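Local coordinates for protein RmpA (PDB 3BJV) that probably serves as the cytoplasmic IIA component of an ascorbate phosphotransferase system, passing on the phosphate used to phosphorylate the substrate during uptake, at residues K8-I13 against I34-V39; D78-V83 against S113-Q118; E96-L101 against R131-K136; F123-S128 against V145-S150; G55-L60 against M66-P71. All blocks are in the same frame, centred on the assembly; numbering follows the deposited sequence.

Contact 1. Residues K8-I13 against I34-V39; sequences KENHSI and IESGAV
N10 and S36 meet side chain to side chain where two helices end. The S36 hydroxyl is the donor, and S36 OG lies 2.6 Å from N10 OD1. It arrives in the plane of the amide and uses a lone pair of OD1, with a C=O...donor angle of 135°. The first torsion of S36 (chi1 67°) sets OG between its backbone N and carbonyl carbon, which aims it at N10. The A38 methyl closes the same spot from beside, with A38 CB 3.9 Å from N10 OD1. The other end of the amide is also held, because N10 ND2 is bonded to the A6 carbonyl one turn back. Both segments leave their helices here by a Schellman motif, at H11 and at G37. G37 has a positive phi, which suits glycine. Beneath this pair lies the sheet: N10 and A38 both touch A79 of strand 79-85. The outer side is looser. E9, H11 and E35 are exposed and make no contact with the other segment. E35 turns instead to a salt bridge with R14, while H11 O accepts a bond from R14 NE.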
# COMPACT_ATOMS: atom_id res chain seq x y z
N LYS A 8 -11.59 -7.01 17.36
CA LYS A 8 -12.15 -7.65 18.55
C LYS A 8 -11.19 -7.66 19.73
O LYS A 8 -11.55 -7.22 20.81
CB LYS A 8 -12.52 -9.10 18.28
CG LYS A 8 -13.46 -9.33 17.15
CD LYS A 8 -14.07 -10.73 17.33
CE LYS A 8 -14.26 -11.51 16.02
NZ LYS A 8 -14.73 -12.91 16.29
N GLU A 9 -9.98 -8.17 19.51
CA GLU A 9 -8.98 -8.27 20.56
C GLU A 9 -8.63 -6.90 21.11
O GLU A 9 -8.38 -6.77 22.32
CB GLU A 9 -7.69 -8.88 20.03
CG GLU A 9 -7.51 -10.36 20.04
CD GLU A 9 -6.16 -10.77 19.34
OE1 GLU A 9 -5.27 -9.87 19.04
OE2 GLU A 9 -6.02 -12.00 19.06
N ASN A 10 -8.53 -5.88 20.25
CA ASN A 10 -8.09 -4.56 20.74
C ASN A 10 -9.21 -3.65 21.21
O ASN A 10 -8.94 -2.55 21.69
CB ASN A 10 -7.22 -3.86 19.72
CG ASN A 10 -5.89 -4.55 19.55
OD1 ASN A 10 -5.03 -4.39 20.38
ND2 ASN A 10 -5.72 -5.32 18.49
N HIS A 11 -10.47 -4.12 21.09
CA HIS A 11 -11.68 -3.31 21.23
C HIS A 11 -11.52 -1.95 20.60
O HIS A 11 -11.84 -0.90 21.22
CB HIS A 11 -12.03 -3.13 22.69
CG HIS A 11 -12.11 -4.43 23.41
ND1 HIS A 11 -11.04 -4.96 24.11
CD2 HIS A 11 -13.12 -5.34 23.49
CE1 HIS A 11 -11.42 -6.11 24.63
NE2 HIS A 11 -12.67 -6.36 24.26
N SER A 12 -11.03 -1.97 19.38
CA SER A 12 -10.57 -0.74 18.81
C SER A 12 -11.48 -0.19 17.72
O SER A 12 -11.05 0.66 16.93
CB SER A 12 -9.19 -0.97 18.27
OG SER A 12 -9.27 -2.04 17.36
N ILE A 13 -12.73 -0.66 17.67
CA ILE A 13 -13.75 -0.00 16.85
C ILE A 13 -14.57 0.94 17.74
O ILE A 13 -15.22 0.48 18.68
CB ILE A 13 -14.77 -0.97 16.25
CG1 ILE A 13 -14.09 -1.94 15.28
CG2 ILE A 13 -15.83 -0.14 15.54
CD1 ILE A 13 -14.99 -3.01 14.81
N ILE A 34 -3.08 2.19 22.28
CA ILE A 34 -2.35 2.43 23.51
C ILE A 34 -3.05 1.65 24.68
O ILE A 34 -2.38 0.94 25.43
CB ILE A 34 -2.31 3.89 23.85
CG1 ILE A 34 -1.52 4.66 22.80
CG2 ILE A 34 -1.72 4.05 25.18
CD1 ILE A 34 -1.92 6.13 22.72
N GLU A 35 -4.37 1.77 24.83
CA GLU A 35 -5.03 1.05 25.91
C GLU A 35 -4.82 -0.48 25.85
O GLU A 35 -4.55 -1.11 26.85
CB GLU A 35 -6.50 1.41 25.97
CG GLU A 35 -6.73 2.86 26.29
CD GLU A 35 -8.10 3.34 25.85
OE1 GLU A 35 -8.90 2.56 25.27
OE2 GLU A 35 -8.40 4.53 26.11
N SER A 36 -4.90 -1.07 24.67
CA SER A 36 -4.63 -2.48 24.61
C SER A 36 -3.18 -2.87 24.74
O SER A 36 -2.91 -4.04 24.90
CB SER A 36 -5.22 -3.09 23.34
OG SER A 36 -4.56 -2.60 22.21
N GLY A 37 -2.24 -1.92 24.65
CA GLY A 37 -0.81 -2.28 24.62
C GLY A 37 -0.27 -2.71 23.24
O GLY A 37 0.86 -3.15 23.12
N ALA A 38 -1.04 -2.52 22.16
CA ALA A 38 -0.50 -2.73 20.82
C ALA A 38 0.62 -1.75 20.51
O ALA A 38 1.59 -2.13 19.87
CB ALA A 38 -1.58 -2.66 19.78
N VAL A 39 0.49 -0.50 20.95
CA VAL A 39 1.54 0.48 20.74
C VAL A 39 1.93 1.16 22.06
O VAL A 39 1.13 1.20 22.99
CB VAL A 39 1.17 1.56 19.69
CG1 VAL A 39 0.97 0.96 18.35
CG2 VAL A 39 -0.09 2.40 20.11

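Contact 2. Residues D78-V83 against S113-Q118; sequences DAFSLV and SVAIPQ
F80 reaches from strand 79-85 to A115 on helix 108-123. Its CB already leaves the backbone in the direction of the helix. CG then stands beside the backbone N and anti to the carbonyl carbon (chi1 -59°), and this carries the ring outward from the strand. On the way F80 CD2 packs against L101 CD2 of the neighbouring strand. Farther out, F80 CE2 is 3.9 Å from A115 CB. At the tip, F80 CZ lies 3.9 Å from both A115 CB and A115 CA. The alanine sits at the rim of the ring, near its plane, so the ring meets the helix edge-on. Q118 adds a looser neighbour, with the end of its side chain placed obliquely to the ring. Other residues surround the ring: L3 and A6 of helix 3-10, I119 of helix 108-123, and L103 of strand 96-104. This is helix-on-sheet packing in the alpha/beta sandwich, joining helix 108-123 to the central sheet. The helix is irregular here. It has a wider pi-type turn at 113-115 and is kinked at P117, whose N makes no bond to the preceding turn. I116 points away from F80 and packs on I116 of the second subunit. No hydrogen bond crosses between the two segments. The join is apolar, so it depends on close fit and burial and not on directed bonds.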
# COMPACT_ATOMS: atom_id res chain seq x y z
N ASP A 78 1.25 -6.04 16.01
CA ASP A 78 0.43 -5.69 14.82
C ASP A 78 -1.04 -5.46 15.25
O ASP A 78 -1.57 -6.24 16.00
CB ASP A 78 0.49 -6.81 13.77
CG ASP A 78 1.82 -6.90 13.13
OD1 ASP A 78 2.31 -5.91 12.51
OD2 ASP A 78 2.42 -7.97 13.25
N ALA A 79 -1.66 -4.38 14.84
CA ALA A 79 -3.05 -4.11 15.29
C ALA A 79 -3.60 -3.03 14.45
O ALA A 79 -2.84 -2.34 13.76
CB ALA A 79 -3.10 -3.71 16.77
N PHE A 80 -4.93 -2.89 14.51
CA PHE A 80 -5.68 -1.90 13.79
C PHE A 80 -6.73 -1.32 14.72
O PHE A 80 -7.18 -2.00 15.62
CB PHE A 80 -6.46 -2.53 12.64
CG PHE A 80 -5.64 -3.24 11.62
CD1 PHE A 80 -5.43 -4.62 11.72
CD2 PHE A 80 -5.13 -2.56 10.51
CE1 PHE A 80 -4.68 -5.29 10.75
CE2 PHE A 80 -4.40 -3.25 9.49
CZ PHE A 80 -4.20 -4.60 9.62
N SER A 81 -7.14 -0.07 14.46
CA SER A 81 -8.39 0.44 14.99
C SER A 81 -9.25 1.10 13.88
O SER A 81 -8.81 1.32 12.78
CB SER A 81 -8.11 1.46 16.08
OG SER A 81 -7.65 2.65 15.48
N LEU A 82 -10.50 1.37 14.18
CA LEU A 82 -11.37 2.03 13.27
C LEU A 82 -12.23 2.98 14.08
O LEU A 82 -12.90 2.58 15.07
CB LEU A 82 -12.22 1.03 12.50
CG LEU A 82 -12.97 1.60 11.29
CD1 LEU A 82 -13.07 0.50 10.29
CD2 LEU A 82 -14.36 2.12 11.67
N VAL A 83 -12.21 4.24 13.65
CA VAL A 83 -12.93 5.33 14.28
C VAL A 83 -13.72 6.01 13.14
O VAL A 83 -13.15 6.24 12.07
CB VAL A 83 -11.93 6.33 14.92
CG1 VAL A 83 -12.54 7.75 15.05
CG2 VAL A 83 -11.39 5.83 16.30
N SER A 113 2.47 -6.10 2.60
CA SER A 113 1.86 -7.31 2.08
C SER A 113 0.66 -7.89 2.83
O SER A 113 -0.06 -8.75 2.28
CB SER A 113 2.88 -8.40 1.74
OG SER A 113 3.26 -9.12 2.87
N VAL A 114 0.44 -7.43 4.05
CA VAL A 114 -0.65 -7.97 4.88
C VAL A 114 -1.73 -6.92 5.28
O VAL A 114 -2.94 -7.20 5.13
CB VAL A 114 -0.09 -8.69 6.17
CG1 VAL A 114 -1.26 -9.26 6.98
CG2 VAL A 114 0.90 -9.83 5.85
N ALA A 115 -1.31 -5.75 5.75
CA ALA A 115 -2.20 -4.69 6.24
C ALA A 115 -2.96 -3.89 5.17
O ALA A 115 -4.19 -3.75 5.27
CB ALA A 115 -1.38 -3.71 7.07
N ILE A 116 -2.23 -3.37 4.18
CA ILE A 116 -2.79 -2.56 3.08
C ILE A 116 -3.77 -3.28 2.18
O ILE A 116 -4.82 -2.73 1.92
CB ILE A 116 -1.65 -1.87 2.23
CG1 ILE A 116 -1.20 -0.56 2.89
CG2 ILE A 116 -2.03 -1.68 0.71
CD1 ILE A 116 0.23 -0.31 2.53
N PRO A 117 -3.46 -4.50 1.70
CA PRO A 117 -4.50 -5.24 0.99
C PRO A 117 -5.85 -5.38 1.77
O PRO A 117 -6.91 -5.36 1.15
CB PRO A 117 -3.87 -6.62 0.84
CG PRO A 117 -2.45 -6.48 1.04
CD PRO A 117 -2.22 -5.31 1.85
N GLN A 118 -5.82 -5.53 3.09
CA GLN A 118 -7.05 -5.74 3.86
C GLN A 118 -7.80 -4.45 4.01
O GLN A 118 -9.03 -4.43 4.01
CB GLN A 118 -6.75 -6.28 5.24
CG GLN A 118 -6.46 -7.78 5.27
CD GLN A 118 -6.10 -8.25 6.65
OE1 GLN A 118 -4.92 -8.22 7.08
NE2 GLN A 118 -7.11 -8.68 7.38

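Contact 3. Residues E96-L101 against R131-K136; sequences EVQVLL and RLVNCK
V99 touches two residues of the helix because its first torsion (chi1 -171°) spreads its methyls to different partners. CG1 lies anti to the backbone N, and CG2 lies beside that N. V99 CG1 meets L132 CD1 at 4.1 Å, and the two side chains cross at about a right angle. V99 CG2 meets V133 CG2 at 3.8 Å. V133 is split in the same way (chi1 168°), with each methyl in use. V133 CG2 is shared, since it also lies 4.0 Å from Q98 CG. Both V133 methyls lie against the end of the Q98 chain, with V133 CG2 3.9 Å from Q98 CD. The extended Q98 chain thus runs across V133 at about a right angle. The inner and outer parts differ. V99 and L132 are buried and share a further neighbour, the ring of F123. Q98 and V133 lie nearer the surface, where the long glutamine chain lies against the valine. The strand turns a corner at Q98, so V97 faces other partners, among them I59 and F91. On the helix, R131 is directed away from the strand. No hydrogen bond links the two segments. This is a helix-on-sheet contact: helix 128-133 lies against strand 96-104 through branched aliphatic residues, as befits the layers of an alpha/beta three-layer sandwich.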
# COMPACT_ATOMS: atom_id res chain seq x y z
N GLU A 96 -10.33 16.25 3.30
CA GLU A 96 -11.34 15.94 4.32
C GLU A 96 -11.40 14.46 4.70
O GLU A 96 -11.22 13.59 3.83
CB GLU A 96 -12.69 16.49 3.91
CG GLU A 96 -12.82 17.97 4.27
CD GLU A 96 -14.18 18.54 3.90
OE1 GLU A 96 -14.98 18.90 4.82
OE2 GLU A 96 -14.46 18.58 2.69
N VAL A 97 -11.58 14.18 6.00
CA VAL A 97 -11.58 12.81 6.52
C VAL A 97 -12.72 12.61 7.45
O VAL A 97 -12.97 13.45 8.31
CB VAL A 97 -10.25 12.42 7.28
CG1 VAL A 97 -10.36 11.06 7.90
CG2 VAL A 97 -9.05 12.48 6.29
N GLN A 98 -13.41 11.49 7.28
CA GLN A 98 -14.45 11.09 8.20
C GLN A 98 -14.27 9.70 8.83
O GLN A 98 -14.89 9.39 9.82
CB GLN A 98 -15.81 11.19 7.54
CG GLN A 98 -16.86 11.39 8.60
CD GLN A 98 -18.20 11.81 8.03
OE1 GLN A 98 -19.13 12.11 8.79
NE2 GLN A 98 -18.30 11.87 6.69
N VAL A 99 -13.42 8.86 8.23
CA VAL A 99 -13.16 7.51 8.77
C VAL A 99 -11.66 7.33 8.99
O VAL A 99 -10.86 7.60 8.08
CB VAL A 99 -13.70 6.38 7.86
CG1 VAL A 99 -13.60 5.03 8.56
CG2 VAL A 99 -15.15 6.65 7.43
N LEU A 100 -11.27 6.87 10.18
CA LEU A 100 -9.86 6.64 10.47
C LEU A 100 -9.58 5.19 10.87
O LEU A 100 -10.19 4.65 11.79
CB LEU A 100 -9.28 7.65 11.49
CG LEU A 100 -9.51 9.10 11.13
CD1 LEU A 100 -10.63 9.66 11.99
CD2 LEU A 100 -8.24 9.87 11.38
N LEU A 101 -8.69 4.57 10.12
CA LEU A 101 -8.26 3.24 10.41
C LEU A 101 -6.74 3.28 10.72
O LEU A 101 -5.91 3.33 9.80
CB LEU A 101 -8.62 2.30 9.26
CG LEU A 101 -8.89 0.82 9.59
CD1 LEU A 101 -9.62 0.14 8.39
CD2 LEU A 101 -7.58 0.10 9.91
N ARG A 131 -21.34 3.79 4.26
CA ARG A 131 -21.86 2.70 5.03
C ARG A 131 -21.12 2.64 6.39
O ARG A 131 -21.76 2.54 7.43
CB ARG A 131 -21.79 1.40 4.23
CG ARG A 131 -22.73 1.38 2.99
CD ARG A 131 -22.40 0.20 1.99
NE ARG A 131 -22.53 -1.07 2.70
CZ ARG A 131 -21.91 -2.20 2.39
NH1 ARG A 131 -21.09 -2.27 1.34
NH2 ARG A 131 -22.14 -3.27 3.14
N LEU A 132 -19.79 2.79 6.39
CA LEU A 132 -18.99 2.84 7.65
C LEU A 132 -19.47 3.89 8.66
O LEU A 132 -19.62 3.60 9.85
CB LEU A 132 -17.52 3.03 7.30
CG LEU A 132 -16.84 1.70 6.90
CD1 LEU A 132 -15.44 1.97 6.48
CD2 LEU A 132 -16.85 0.79 8.08
N VAL A 133 -19.76 5.08 8.12
CA VAL A 133 -20.30 6.22 8.84
C VAL A 133 -21.73 5.95 9.43
O VAL A 133 -22.08 6.47 10.49
CB VAL A 133 -20.16 7.53 7.95
CG1 VAL A 133 -20.93 8.70 8.49
CG2 VAL A 133 -18.67 7.95 7.82
N ASN A 134 -22.54 5.15 8.75
CA ASN A 134 -23.88 4.78 9.30
C ASN A 134 -23.88 3.54 10.23
O ASN A 134 -24.94 3.07 10.59
CB ASN A 134 -24.90 4.53 8.18
CG ASN A 134 -25.32 5.82 7.44
OD1 ASN A 134 -25.38 6.90 8.06
ND2 ASN A 134 -25.65 5.69 6.11
N CYS A 135 -22.69 3.00 10.55
CA CYS A 135 -22.53 1.88 11.49
C CYS A 135 -22.65 2.38 12.90
O CYS A 135 -22.02 3.40 13.27
CB CYS A 135 -21.17 1.17 11.32
SG CYS A 135 -21.12 -0.00 9.94
N LYS A 136 -23.49 1.69 13.67
CA LYS A 136 -23.77 1.99 15.07
C LYS A 136 -23.00 1.09 16.05
O LYS A 136 -22.67 1.51 17.14
CB LYS A 136 -25.25 1.76 15.34
CG LYS A 136 -26.12 2.99 15.29
CD LYS A 136 -26.98 3.10 14.01
CE LYS A 136 -27.24 4.62 13.68
NZ LYS A 136 -27.89 4.85 12.36

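Contact 4. Residues F123-S128 against V145-S150; sequences FELDHS and VEESKS
L125 packs against E147 in a partly buried contact between a loop and the end of a helix. The loop joins helices 108-123 and 128-133, and the other partner is the last part of helix 138-147. L125 stands at the start of a type II beta turn that runs to S128. Its two methyls do the touching. L125 CD2 lies 3.6 Å from E147 OE1 and 3.9 Å from E147 CG, while L125 CD1 lies 4.1 Å from E147 CD. E147 reaches them with an extended chain, CG being opposite the backbone N (chi1 178°). The leucine also meets the S148 backbone, with L125 CD2 4.2 Å from S148 CA. Each side is braced by its own serine. S128 OG donates to F123 O at 2.6 Å, from above the carbonyl plane, and so ties across the loop. S148 OG donates to V145 O in the carbonyl plane, on a lone pair, and S148 N shares that acceptor. The polar end of E147 has its main partner outside the two segments: E147 OE2 forms a salt bridge with R131 NH2. R131 NH1 also bonds to D126 O in the turn. The leucine therefore lies beside an ion pair, and its methyls probably screen one side of the carboxylate from water.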
# COMPACT_ATOMS: atom_id res chain seq x y z
N PHE A 123 -12.45 -0.68 1.98
CA PHE A 123 -12.81 0.57 1.40
C PHE A 123 -13.25 0.49 -0.05
O PHE A 123 -13.86 1.41 -0.55
CB PHE A 123 -11.71 1.60 1.61
CG PHE A 123 -11.66 2.09 3.01
CD1 PHE A 123 -12.57 3.06 3.46
CD2 PHE A 123 -10.72 1.57 3.92
CE1 PHE A 123 -12.53 3.50 4.78
CE2 PHE A 123 -10.68 2.00 5.24
CZ PHE A 123 -11.59 2.97 5.68
N GLU A 124 -12.98 -0.61 -0.73
CA GLU A 124 -13.55 -0.78 -2.08
C GLU A 124 -14.95 -1.42 -2.17
O GLU A 124 -15.43 -1.71 -3.27
CB GLU A 124 -12.58 -1.55 -2.97
CG GLU A 124 -11.31 -0.72 -3.24
CD GLU A 124 -10.39 -1.39 -4.21
OE1 GLU A 124 -10.60 -2.60 -4.54
OE2 GLU A 124 -9.44 -0.70 -4.63
N LEU A 125 -15.58 -1.71 -1.03
CA LEU A 125 -16.98 -2.12 -1.05
C LEU A 125 -17.79 -0.94 -1.59
O LEU A 125 -17.32 0.21 -1.53
CB LEU A 125 -17.43 -2.44 0.36
CG LEU A 125 -16.79 -3.70 0.89
CD1 LEU A 125 -17.15 -3.91 2.36
CD2 LEU A 125 -17.16 -4.89 0.01
N ASP A 126 -19.00 -1.18 -2.08
CA ASP A 126 -19.78 -0.03 -2.56
C ASP A 126 -20.20 0.91 -1.44
O ASP A 126 -20.59 0.46 -0.40
CB ASP A 126 -20.97 -0.43 -3.46
CG ASP A 126 -20.74 0.02 -4.93
OD1 ASP A 126 -21.36 1.06 -5.34
OD2 ASP A 126 -19.87 -0.61 -5.65
N HIS A 127 -20.07 2.20 -1.67
CA HIS A 127 -20.42 3.22 -0.71
C HIS A 127 -19.79 2.89 0.64
O HIS A 127 -20.48 2.98 1.67
CB HIS A 127 -21.95 3.24 -0.51
CG HIS A 127 -22.75 3.29 -1.77
ND1 HIS A 127 -22.67 4.34 -2.67
CD2 HIS A 127 -23.67 2.44 -2.27
CE1 HIS A 127 -23.50 4.12 -3.66
NE2 HIS A 127 -24.12 2.97 -3.45
N SER A 128 -18.50 2.49 0.64
CA SER A 128 -17.85 2.02 1.89
C SER A 128 -17.77 3.11 2.95
O SER A 128 -18.04 2.86 4.10
CB SER A 128 -16.47 1.41 1.64
OG SER A 128 -15.58 2.38 1.11
N VAL A 145 -16.49 -6.16 7.15
CA VAL A 145 -15.20 -6.79 7.00
C VAL A 145 -15.36 -8.17 6.37
O VAL A 145 -14.60 -8.52 5.47
CB VAL A 145 -14.42 -6.87 8.33
CG1 VAL A 145 -13.23 -7.82 8.21
CG2 VAL A 145 -13.96 -5.46 8.78
N GLU A 146 -16.36 -8.94 6.82
CA GLU A 146 -16.66 -10.24 6.20
C GLU A 146 -16.87 -10.13 4.68
O GLU A 146 -16.32 -10.88 3.90
CB GLU A 146 -17.91 -10.86 6.85
CG GLU A 146 -17.71 -11.22 8.29
CD GLU A 146 -16.60 -12.21 8.41
OE1 GLU A 146 -16.59 -13.14 7.55
OE2 GLU A 146 -15.72 -12.03 9.31
N GLU A 147 -17.71 -9.18 4.29
CA GLU A 147 -18.06 -8.96 2.91
C GLU A 147 -16.85 -8.56 2.03
O GLU A 147 -16.89 -8.72 0.82
CB GLU A 147 -19.15 -7.89 2.91
CG GLU A 147 -19.68 -7.43 1.57
CD GLU A 147 -20.52 -6.13 1.68
OE1 GLU A 147 -20.69 -5.50 0.60
OE2 GLU A 147 -20.99 -5.76 2.81
N SER A 148 -15.78 -8.04 2.63
CA SER A 148 -14.59 -7.60 1.91
C SER A 148 -13.73 -8.79 1.51
O SER A 148 -12.86 -8.68 0.67
CB SER A 148 -13.75 -6.66 2.78
OG SER A 148 -13.08 -7.35 3.85
N LYS A 149 -14.02 -9.95 2.10
CA LYS A 149 -13.12 -11.10 2.00
C LYS A 149 -13.06 -11.77 0.61
O LYS A 149 -12.16 -12.56 0.32
CB LYS A 149 -13.37 -12.10 3.16
CG LYS A 149 -12.93 -11.54 4.57
CD LYS A 149 -12.37 -12.66 5.49
CE LYS A 149 -13.24 -12.98 6.76
NZ LYS A 149 -12.77 -12.29 8.08
N SER A 150 -13.99 -11.39 -0.28
CA SER A 150 -13.97 -11.90 -1.64
C SER A 150 -13.19 -10.98 -2.63
O SER A 150 -13.18 -11.20 -3.86
CB SER A 150 -15.40 -12.12 -2.12
OG SER A 150 -15.95 -10.88 -2.51

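Contact 5. Residues G55-L60 against M66-P71; sequences GPYYIL and MPHARP
Y57 binds H68 twice. Y57 OH donates to H68 O at 2.6 Å, nearly along the C=O axis. Its ring also turns an edge toward the face of the imidazole, with the planes 73° apart in a T-shaped pair. Y58 takes the neighbouring place. P67 CA sits over the Y58 ring in a CH-pi contact, 3.9 Å from its centroid, and Y58 CB touches the imidazole at its edge. The backbones are joined too: M66 N donates to Y58 O at 2.9 Å in a nearly straight bond. At the far end L60 CG meets M66 SD at 4.0 Å. H68 is then fixed from within its own loop, since H68 ND1 donates to M66 O at 2.9 Å, close to the ring plane. This sets the rotation of the imidazole. Farther out, Y58 OH bonds to T51 OG1 and A69 N to Y43 OH, which ties both loops to helix 42-54. H111 meets the H68 ring, and T112 of the second subunit packs on the H68 side chain. P67-H68-A69 fits the end of the EIIA type 2 signature, in which the histidine carries the phosphate, so H68 is probably the phosphorylated residue of the active site.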
# COMPACT_ATOMS: atom_id res chain seq x y z
N GLY A 55 3.50 16.46 6.04
CA GLY A 55 2.13 16.37 5.52
C GLY A 55 1.52 14.98 5.75
O GLY A 55 2.22 14.03 6.07
N PRO A 56 0.21 14.85 5.56
CA PRO A 56 -0.45 13.54 5.70
C PRO A 56 0.17 12.59 4.71
O PRO A 56 0.26 12.91 3.55
CB PRO A 56 -1.91 13.82 5.27
CG PRO A 56 -2.11 15.32 5.40
CD PRO A 56 -0.72 15.93 5.16
N TYR A 57 0.64 11.44 5.14
CA TYR A 57 1.19 10.47 4.19
C TYR A 57 0.29 9.21 4.18
O TYR A 57 0.76 8.13 3.86
CB TYR A 57 2.69 10.15 4.52
CG TYR A 57 2.92 9.91 6.00
CD1 TYR A 57 2.95 8.61 6.53
CD2 TYR A 57 3.02 11.00 6.90
CE1 TYR A 57 3.14 8.39 7.91
CE2 TYR A 57 3.15 10.78 8.26
CZ TYR A 57 3.22 9.47 8.76
OH TYR A 57 3.32 9.30 10.12
N TYR A 58 -1.00 9.35 4.50
CA TYR A 58 -1.84 8.15 4.73
C TYR A 58 -3.29 8.32 4.35
O TYR A 58 -4.16 7.59 4.77
CB TYR A 58 -1.71 7.69 6.17
CG TYR A 58 -1.73 8.87 7.16
CD1 TYR A 58 -2.93 9.58 7.47
CD2 TYR A 58 -0.56 9.27 7.81
CE1 TYR A 58 -2.95 10.64 8.39
CE2 TYR A 58 -0.57 10.33 8.72
CZ TYR A 58 -1.75 11.02 9.01
OH TYR A 58 -1.70 12.08 9.92
N ILE A 59 -3.57 9.30 3.53
CA ILE A 59 -4.94 9.52 3.12
C ILE A 59 -5.07 8.84 1.77
O ILE A 59 -4.91 9.49 0.75
CB ILE A 59 -5.28 11.05 3.10
CG1 ILE A 59 -5.15 11.62 4.53
CG2 ILE A 59 -6.69 11.27 2.57
CD1 ILE A 59 -5.30 13.08 4.69
N LEU A 60 -5.36 7.53 1.78
CA LEU A 60 -5.37 6.71 0.56
C LEU A 60 -6.38 7.08 -0.51
O LEU A 60 -6.08 6.99 -1.70
CB LEU A 60 -5.55 5.22 0.86
CG LEU A 60 -4.27 4.43 1.17
CD1 LEU A 60 -4.56 2.97 0.89
CD2 LEU A 60 -2.97 4.94 0.46
N MET A 66 -5.41 6.24 7.03
CA MET A 66 -4.82 5.16 7.83
C MET A 66 -3.60 5.64 8.62
O MET A 66 -2.47 5.32 8.26
CB MET A 66 -4.47 3.93 6.98
CG MET A 66 -4.06 4.28 5.63
SD MET A 66 -3.40 2.89 4.72
CE MET A 66 -1.79 2.71 5.56
N PRO A 67 -3.81 6.41 9.71
CA PRO A 67 -2.68 7.01 10.45
C PRO A 67 -1.72 5.92 10.99
O PRO A 67 -2.17 4.90 11.55
CB PRO A 67 -3.36 7.72 11.62
CG PRO A 67 -4.83 7.68 11.37
CD PRO A 67 -5.11 6.62 10.38
N HIS A 68 -0.42 6.13 10.78
CA HIS A 68 0.63 5.23 11.26
C HIS A 68 2.00 5.94 11.30
O HIS A 68 2.16 7.07 10.83
CB HIS A 68 0.76 4.00 10.38
CG HIS A 68 1.20 4.31 8.99
ND1 HIS A 68 0.40 4.95 8.07
CD2 HIS A 68 2.37 4.08 8.36
CE1 HIS A 68 1.06 5.11 6.94
NE2 HIS A 68 2.27 4.61 7.09
N ALA A 69 2.97 5.27 11.90
CA ALA A 69 4.35 5.72 11.95
C ALA A 69 5.21 4.45 11.75
O ALA A 69 4.67 3.35 11.60
CB ALA A 69 4.61 6.36 13.29
N ARG A 70 6.54 4.61 11.72
CA ARG A 70 7.50 3.49 11.60
C ARG A 70 7.30 2.54 12.79
O ARG A 70 6.90 3.01 13.83
CB ARG A 70 8.97 4.01 11.65
CG ARG A 70 9.31 5.17 10.68
CD ARG A 70 10.84 5.40 10.58
NE ARG A 70 11.52 5.77 11.85
CZ ARG A 70 12.86 5.83 12.02
NH1 ARG A 70 13.69 5.56 10.99
NH2 ARG A 70 13.39 6.17 13.20
N PRO A 71 7.57 1.21 12.63
CA PRO A 71 7.56 0.27 13.76
C PRO A 71 8.41 0.71 14.94
O PRO A 71 8.00 0.50 16.07
CB PRO A 71 8.11 -1.02 13.17
CG PRO A 71 7.79 -0.93 11.73
CD PRO A 71 7.85 0.51 11.35

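Contact 2 and contact 5 are buried, and both reach the second subunit; contact 4 also touches it, through E124. Contact 1 is also buried but lies where helices 3-10 and 22-36 end, beside strand 79-85, while contacts 3 and 4 are partly open. Contacts 2 and 3 hold the same sheet: V83 O bonds to L100 N between their strands. Contacts 1 and 2 join where S12 pairs with F80 and L82. R131 joins contacts 3 and 4. Chemistry follows place. The sheet-to-helix contacts 2 and 3 are mainly apolar, contact 1 turns on one polar bond, and contact 4 sets a leucine beside charge. Contact 5 combines hydrogen bonds with aromatic packing round a probable active-site histidine.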